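Putative adenylate cyclase (Vibrio parahaemolyticus, PDB 2ACA) is of unknown function but, as a CYTH-fold protein of the class IV adenylate cyclase type, probably acts on a triphosphate substrate such as ATP. Local coordinates at residues A[16-21]-A[134-139]; A[111-116]-A[128-133]. One frame throughout, in Å; residues are numbered along the deposited sequence.

Contact 1: A[16-21]-A[134-139]; sequences KYRVKN and GHFAEF. With PO4 (phosphate ion), chain C.
Tyr-17 and Ala-137 exchange two backbone hydrogen bonds, Tyr-17 N to Ala-137 O at 2.6 Å and Ala-137 N to Tyr-17 O at 2.7 Å, which makes them a hydrogen-bonded pair of antiparallel strands. Val-19 N adds a bond to His-135 O at 2.8 Å. A water beside Val-19 accepts from His-135 N and donates to Val-19 O, bridging the two backbones.

On the face carrying Lys-16 and Glu-138, the two side chains run alongside each other in the same direction. The lysine leaves the backbone with CG anti to its N (chi1 -172°) and then bends at both outer torsions, which brings Lys-16 NZ to Glu-138 OE2 at 3.4 Å, a weak salt bridge. Lys-16 NZ also makes weak bonds to a phosphate ion, 3.2 Å to its O2, and Glu-138 OE2 lies 3.0 Å from that same phosphate oxygen. Glu-138 OE1 faces the other way, toward Arg-115. On this face too, Phe-136 CD1 touches both Lys-16 CD and Arg-18 CA.

The other face is apolar. Val-19 CG2 presses on Ala-137 CB at 3.3 Å, tighter than a normal carbon contact. Tyr-17 CD1 and Phe-139 CD1 lie 3.8 Å apart where the two rings meet obliquely, their planes nearly perpendicular. Phe-25 of helix 22-30 packs on Val-19, Ala-137 and Phe-139, and helix 152-162 covers Tyr-17 and Phe-139.

Helices thus back one face, while the other carries Lys-16, Arg-18 and Glu-138 beside Phe-136. That division suits the antiparallel CYTH fold, whose charged interior typically receives a polyphosphate; the phosphate at Lys-16, probably from the crystallisation liquor, is consistent with such a pocket.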
loop_
_atom_site.group_PDB
_atom_site.type_symbol
_atom_site.label_atom_id
_atom_site.label_comp_id
_atom_site.label_asym_id
_atom_site.label_seq_id
_atom_site.Cartn_x
_atom_site.Cartn_y
_atom_site.Cartn_z
ATOM N N LYS A 16 -2.230 24.667 -10.715
ATOM C CA LYS A 16 -0.783 24.771 -10.676
ATOM C C LYS A 16 -0.335 26.109 -11.228
ATOM O O LYS A 16 -0.862 26.592 -12.228
ATOM C CB LYS A 16 -0.132 23.654 -11.493
ATOM C CG LYS A 16 1.393 23.585 -11.342
ATOM C CD LYS A 16 2.042 22.795 -12.480
ATOM C CE LYS A 16 1.330 21.471 -12.745
ATOM N NZ LYS A 16 1.803 20.347 -11.897
ATOM N N TYR A 17 0.652 26.705 -10.575
ATOM C CA TYR A 17 1.172 27.985 -11.014
ATOM C C TYR A 17 2.682 27.974 -11.064
ATOM O O TYR A 17 3.339 27.178 -10.395
ATOM C CB TYR A 17 0.740 29.117 -10.080
ATOM C CG TYR A 17 -0.739 29.407 -10.055
ATOM C CD1 TYR A 17 -1.594 28.684 -9.233
ATOM C CD2 TYR A 17 -1.288 30.417 -10.851
ATOM C CE1 TYR A 17 -2.958 28.958 -9.197
ATOM C CE2 TYR A 17 -2.652 30.696 -10.821
ATOM C CZ TYR A 17 -3.479 29.965 -9.992
ATOM O OH TYR A 17 -4.826 30.252 -9.940
ATOM N N ARG A 18 3.216 28.883 -11.865
ATOM C CA ARG A 18 4.646 29.050 -12.025
ATOM C C ARG A 18 4.968 30.166 -11.026
ATOM O O ARG A 18 4.284 31.189 -11.010
ATOM C CB ARG A 18 4.922 29.530 -13.431
ATOM C CG ARG A 18 6.291 29.241 -13.989
ATOM C CD ARG A 18 6.260 29.723 -15.421
ATOM N NE ARG A 18 4.896 29.650 -15.940
ATOM C CZ ARG A 18 4.462 30.297 -17.013
ATOM N NH1 ARG A 18 5.299 31.074 -17.692
ATOM N NH2 ARG A 18 3.189 30.173 -17.396
ATOM N N VAL A 19 5.976 29.971 -10.182
ATOM C CA VAL A 19 6.337 30.992 -9.204
ATOM C C VAL A 19 7.698 31.580 -9.573
ATOM O O VAL A 19 8.720 30.899 -9.482
ATOM C CB VAL A 19 6.434 30.400 -7.775
ATOM C CG1 VAL A 19 6.698 31.501 -6.749
ATOM C CG2 VAL A 19 5.186 29.651 -7.444
ATOM N N LYS A 20 7.724 32.850 -9.961
ATOM C CA LYS A 20 8.981 33.470 -10.340
ATOM C C LYS A 20 9.768 34.074 -9.174
ATOM O O LYS A 20 10.897 34.507 -9.365
ATOM C CB LYS A 20 8.721 34.519 -11.426
ATOM C CG LYS A 20 8.162 33.912 -12.718
ATOM C CD LYS A 20 7.998 34.944 -13.834
ATOM C CE LYS A 20 6.893 35.948 -13.524
ATOM N NZ LYS A 20 6.688 36.915 -14.639
ATOM N N ASN A 21 9.199 34.080 -7.968
ATOM C CA ASN A 21 9.895 34.646 -6.812
ATOM C C ASN A 21 9.644 33.824 -5.548
ATOM O O ASN A 21 8.552 33.855 -4.977
ATOM C CB ASN A 21 9.447 36.095 -6.611
ATOM C CG ASN A 21 10.468 36.926 -5.860
ATOM O OD1 ASN A 21 10.341 38.148 -5.774
ATOM N ND2 ASN A 21 11.483 36.270 -5.310
ATOM N N GLY A 134 12.705 25.884 -12.743
ATOM C CA GLY A 134 12.137 26.865 -11.832
ATOM C C GLY A 134 11.203 26.374 -10.749
ATOM O O GLY A 134 11.060 25.175 -10.508
ATOM N N HIS A 135 10.570 27.346 -10.101
ATOM C CA HIS A 135 9.636 27.113 -9.016
ATOM C C HIS A 135 8.183 27.037 -9.474
ATOM O O HIS A 135 7.746 27.815 -10.323
ATOM C CB HIS A 135 9.761 28.216 -7.959
ATOM C CG HIS A 135 11.068 28.218 -7.230
ATOM N ND1 HIS A 135 12.273 28.439 -7.861
ATOM C CD2 HIS A 135 11.355 28.040 -5.919
ATOM C CE1 HIS A 135 13.247 28.400 -6.969
ATOM N NE2 HIS A 135 12.717 28.160 -5.783
ATOM N N PHE A 136 7.439 26.107 -8.883
ATOM C CA PHE A 136 6.028 25.902 -9.203
ATOM C C PHE A 136 5.225 25.894 -7.906
ATOM O O PHE A 136 5.768 25.613 -6.836
ATOM C CB PHE A 136 5.865 24.567 -9.927
ATOM C CG PHE A 136 6.496 24.531 -11.286
ATOM C CD1 PHE A 136 5.763 24.888 -12.410
ATOM C CD2 PHE A 136 7.818 24.137 -11.447
ATOM C CE1 PHE A 136 6.327 24.854 -13.686
ATOM C CE2 PHE A 136 8.398 24.098 -12.717
ATOM C CZ PHE A 136 7.642 24.460 -13.842
ATOM N N ALA A 137 3.939 26.210 -7.997
ATOM C CA ALA A 137 3.076 26.214 -6.821
ATOM C C ALA A 137 1.744 25.547 -7.135
ATOM O O ALA A 137 1.196 25.712 -8.226
ATOM C CB ALA A 137 2.844 27.638 -6.335
ATOM N N GLU A 138 1.228 24.784 -6.176
ATOM C CA GLU A 138 -0.044 24.107 -6.363
ATOM C C GLU A 138 -0.961 24.463 -5.213
ATOM O O GLU A 138 -0.532 24.495 -4.065
ATOM C CB GLU A 138 0.140 22.586 -6.398
ATOM C CG GLU A 138 1.177 22.097 -7.386
ATOM C CD GLU A 138 1.237 20.579 -7.472
ATOM O OE1 GLU A 138 1.245 19.916 -6.413
ATOM O OE2 GLU A 138 1.283 20.046 -8.600
ATOM N N PHE A 139 -2.218 24.743 -5.536
ATOM C CA PHE A 139 -3.222 25.068 -4.540
ATOM C C PHE A 139 -4.300 24.027 -4.740
ATOM O O PHE A 139 -4.737 23.801 -5.867
ATOM C CB PHE A 139 -3.779 26.476 -4.773
ATOM C CG PHE A 139 -2.755 27.559 -4.604
ATOM C CD1 PHE A 139 -1.809 27.796 -5.589
ATOM C CD2 PHE A 139 -2.700 28.307 -3.433
ATOM C CE1 PHE A 139 -0.817 28.766 -5.414
ATOM C CE2 PHE A 139 -1.712 29.279 -3.250
ATOM C CZ PHE A 139 -0.769 29.505 -4.245
HETATM P P PO4 C . 0.615 16.835 -11.502
HETATM O O1 PO4 C . -0.020 15.605 -10.965
HETATM O O2 PO4 C . 1.195 17.618 -10.380
HETATM O O3 PO4 C . -0.405 17.654 -12.204
HETATM O O4 PO4 C . 1.690 16.462 -12.459
HETATM O O HOH W 1 11.084 30.509 -10.096
#

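Contact 2: A[111-116]-A[128-133]; sequences SKKIRS and DFLDGF. With PO4 (phosphate ion), chain D.
Ile-114 and Phe-129 face each other as a hydrogen-bonded pair of antiparallel strands, Phe-129 N reaching Ile-114 O at 3.1 Å, and the next pair, Arg-115 with Asp-128, is non-hydrogen-bonded.

What the backbone leaves unlinked at that second pair, the side chains join. Arg-115 grips Asp-128 side-on, giving one nitrogen to each carboxylate oxygen: Arg-115 NE to Asp-128 OD2 at 2.8 Å and Arg-115 NH2 to Asp-128 OD1 at 2.7 Å. Both oxygens are met on their syn sides, the second bond is almost straight (176°), and the two flat groups are nearly coplanar, 17° apart. With CG beside the carbonyl carbon (chi1 161°), the arginine chain runs next to the aspartate, OD2 resting by its CB and CG; the bend at chi3 then turns the guanidinium to the carboxylate. With two bonds fixing it, the guanidinium has little freedom to rotate.

Arg-115 NH1 turns to a phosphate ion, meeting its O3 at 2.9 Å in a weak, bent bond; NH2 reaches the same oxygen more weakly still. NH1 also has a salt bridge to Glu-43 of strand 35-49, and Arg-65 binds the phosphate too. Lys-113 comes across from the same strand as the arginine, Lys-113 CE sitting 3.4 Å from Asp-128 OD1. Its NZ is modelled too close to Leu-130, so the place of the ammonium, and with it a cation-pi contact to Tyr-175, is less certain.

Asp-128 probably acts as a second-shell group, setting the plane of the guanidinium and orienting Arg-115 toward the anion. Asp-128 and Glu-43 thus share the guanidinium with a phosphate that is weakly bonded and probably from the crystallisation liquor, an arrangement consistent with a polyphosphate site, as in CYTH relatives.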
loop_
_atom_site.group_PDB
_atom_site.type_symbol
_atom_site.label_atom_id
_atom_site.label_comp_id
_atom_site.label_asym_id
_atom_site.label_seq_id
_atom_site.Cartn_x
_atom_site.Cartn_y
_atom_site.Cartn_z
ATOM N N SER A 111 11.317 10.440 -11.107
ATOM C CA SER A 111 11.647 11.849 -10.970
ATOM C C SER A 111 11.948 12.254 -9.545
ATOM O O SER A 111 11.530 11.588 -8.592
ATOM C CB SER A 111 10.492 12.700 -11.491
ATOM O OG SER A 111 9.316 12.446 -10.738
ATOM N N LYS A 112 12.677 13.361 -9.417
ATOM C CA LYS A 112 13.049 13.931 -8.128
ATOM C C LYS A 112 12.747 15.426 -8.157
ATOM O O LYS A 112 12.795 16.056 -9.212
ATOM C CB LYS A 112 14.541 13.734 -7.844
ATOM C CG LYS A 112 14.974 12.295 -7.643
ATOM C CD LYS A 112 16.359 12.239 -7.010
ATOM C CE LYS A 112 16.863 10.806 -6.865
ATOM N NZ LYS A 112 17.136 10.158 -8.184
ATOM N N LYS A 113 12.448 15.999 -6.999
ATOM C CA LYS A 113 12.148 17.422 -6.922
ATOM C C LYS A 113 12.180 17.769 -5.445
ATOM O O LYS A 113 12.039 16.885 -4.597
ATOM C CB LYS A 113 10.752 17.716 -7.492
ATOM C CG LYS A 113 9.627 17.424 -6.507
ATOM C CD LYS A 113 8.360 16.865 -7.152
ATOM C CE LYS A 113 7.559 17.912 -7.891
ATOM N NZ LYS A 113 8.178 18.218 -9.196
ATOM N N ILE A 114 12.391 19.047 -5.141
ATOM C CA ILE A 114 12.419 19.506 -3.764
ATOM C C ILE A 114 11.029 20.077 -3.536
ATOM O O ILE A 114 10.549 20.885 -4.332
ATOM C CB ILE A 114 13.505 20.593 -3.558
ATOM C CG1 ILE A 114 14.871 20.037 -3.970
ATOM C CG2 ILE A 114 13.552 21.025 -2.103
ATOM C CD1 ILE A 114 15.315 18.798 -3.184
ATOM N N ARG A 115 10.373 19.657 -2.464
ATOM C CA ARG A 115 9.020 20.126 -2.215
ATOM C C ARG A 115 8.717 20.602 -0.796
ATOM O O ARG A 115 9.357 20.187 0.174
ATOM C CB ARG A 115 8.029 19.022 -2.624
ATOM C CG ARG A 115 6.627 19.146 -2.033
ATOM C CD ARG A 115 5.669 18.136 -2.656
ATOM N NE ARG A 115 5.361 18.508 -4.028
ATOM C CZ ARG A 115 4.473 17.900 -4.800
ATOM N NH1 ARG A 115 3.789 16.859 -4.341
ATOM N NH2 ARG A 115 4.243 18.363 -6.025
ATOM N N SER A 116 7.731 21.491 -0.703
ATOM C CA SER A 116 7.262 22.039 0.561
ATOM C C SER A 116 5.745 22.084 0.491
ATOM O O SER A 116 5.173 22.473 -0.530
ATOM C CB SER A 116 7.795 23.459 0.785
ATOM O OG SER A 116 9.177 23.460 1.077
ATOM N N ASP A 128 7.184 23.826 -5.203
ATOM C CA ASP A 128 8.168 22.915 -5.774
ATOM C C ASP A 128 9.296 23.617 -6.505
ATOM O O ASP A 128 9.140 24.739 -6.991
ATOM C CB ASP A 128 7.484 21.969 -6.764
ATOM C CG ASP A 128 6.480 21.062 -6.103
ATOM O OD1 ASP A 128 5.626 20.503 -6.825
ATOM O OD2 ASP A 128 6.546 20.903 -4.868
ATOM N N PHE A 129 10.434 22.942 -6.598
ATOM C CA PHE A 129 11.574 23.483 -7.316
ATOM C C PHE A 129 12.222 22.429 -8.196
ATOM O O PHE A 129 12.887 21.506 -7.704
ATOM C CB PHE A 129 12.639 24.027 -6.368
ATOM C CG PHE A 129 13.939 24.351 -7.057
ATOM C CD1 PHE A 129 14.001 25.364 -8.011
ATOM C CD2 PHE A 129 15.089 23.618 -6.780
ATOM C CE1 PHE A 129 15.188 25.641 -8.679
ATOM C CE2 PHE A 129 16.277 23.885 -7.439
ATOM C CZ PHE A 129 16.329 24.899 -8.392
ATOM N N LEU A 130 12.035 22.559 -9.498
ATOM C CA LEU A 130 12.655 21.621 -10.401
ATOM C C LEU A 130 13.940 22.255 -10.880
ATOM O O LEU A 130 13.931 23.290 -11.557
ATOM C CB LEU A 130 11.749 21.322 -11.581
ATOM C CG LEU A 130 11.148 19.929 -11.655
ATOM C CD1 LEU A 130 10.188 19.698 -10.500
ATOM C CD2 LEU A 130 10.440 19.807 -12.990
ATOM N N ASP A 131 15.049 21.635 -10.500
ATOM C CA ASP A 131 16.357 22.121 -10.886
ATOM C C ASP A 131 16.333 22.255 -12.400
ATOM O O ASP A 131 16.080 21.281 -13.107
ATOM C CB ASP A 131 17.431 21.128 -10.438
ATOM C CG ASP A 131 18.829 21.589 -10.775
ATOM O OD1 ASP A 131 19.144 21.699 -11.982
ATOM O OD2 ASP A 131 19.625 21.846 -9.840
ATOM N N GLY A 132 16.546 23.480 -12.878
ATOM C CA GLY A 132 16.570 23.753 -14.304
ATOM C C GLY A 132 15.387 24.459 -14.920
ATOM O O GLY A 132 15.558 25.245 -15.868
ATOM N N PHE A 133 14.199 24.212 -14.363
ATOM C CA PHE A 133 12.929 24.764 -14.887
ATOM C C PHE A 133 12.220 25.761 -13.975
ATOM O O PHE A 133 11.261 26.422 -14.388
ATOM C CB PHE A 133 12.037 23.577 -15.235
ATOM C CG PHE A 133 12.835 22.352 -15.575
ATOM C CD1 PHE A 133 13.321 22.134 -16.854
ATOM C CD2 PHE A 133 13.202 21.463 -14.548
ATOM C CE1 PHE A 133 14.162 21.046 -17.112
ATOM C CE2 PHE A 133 14.031 20.384 -14.778
ATOM C CZ PHE A 133 14.522 20.168 -16.058
HETATM P P PO4 D . 0.599 16.269 -6.693
HETATM O O1 PO4 D . 1.532 16.165 -7.845
HETATM O O2 PO4 D . -0.663 16.920 -7.131
HETATM O O3 PO4 D . 1.226 17.079 -5.620
HETATM O O4 PO4 D . 0.300 14.911 -6.173
#

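Contacts 1 and 2 belong to one antiparallel sheet and have centres about 11 Å apart. Contact 1 joins strand 11-19, at one edge of the sheet within the chain, to strand 134-143; contact 2 joins strands 106-120 and 123-130, which form a hairpin. Along the sequence both segments of contact 2 fall between 16-21 and 134-139. The middle strands, 123-130 and 134-143, are neighbours in the sheet, where Asp-128 N meets Phe-136 O at 2.8 Å and His-135 packs on Phe-129. A long, weak ion pair, Glu-138 OE1 with Arg-115 NH2, also ties the contacts. Four adjacent strands thus bring charged side chains near two bound phosphate ions, perhaps marking the substrate pocket.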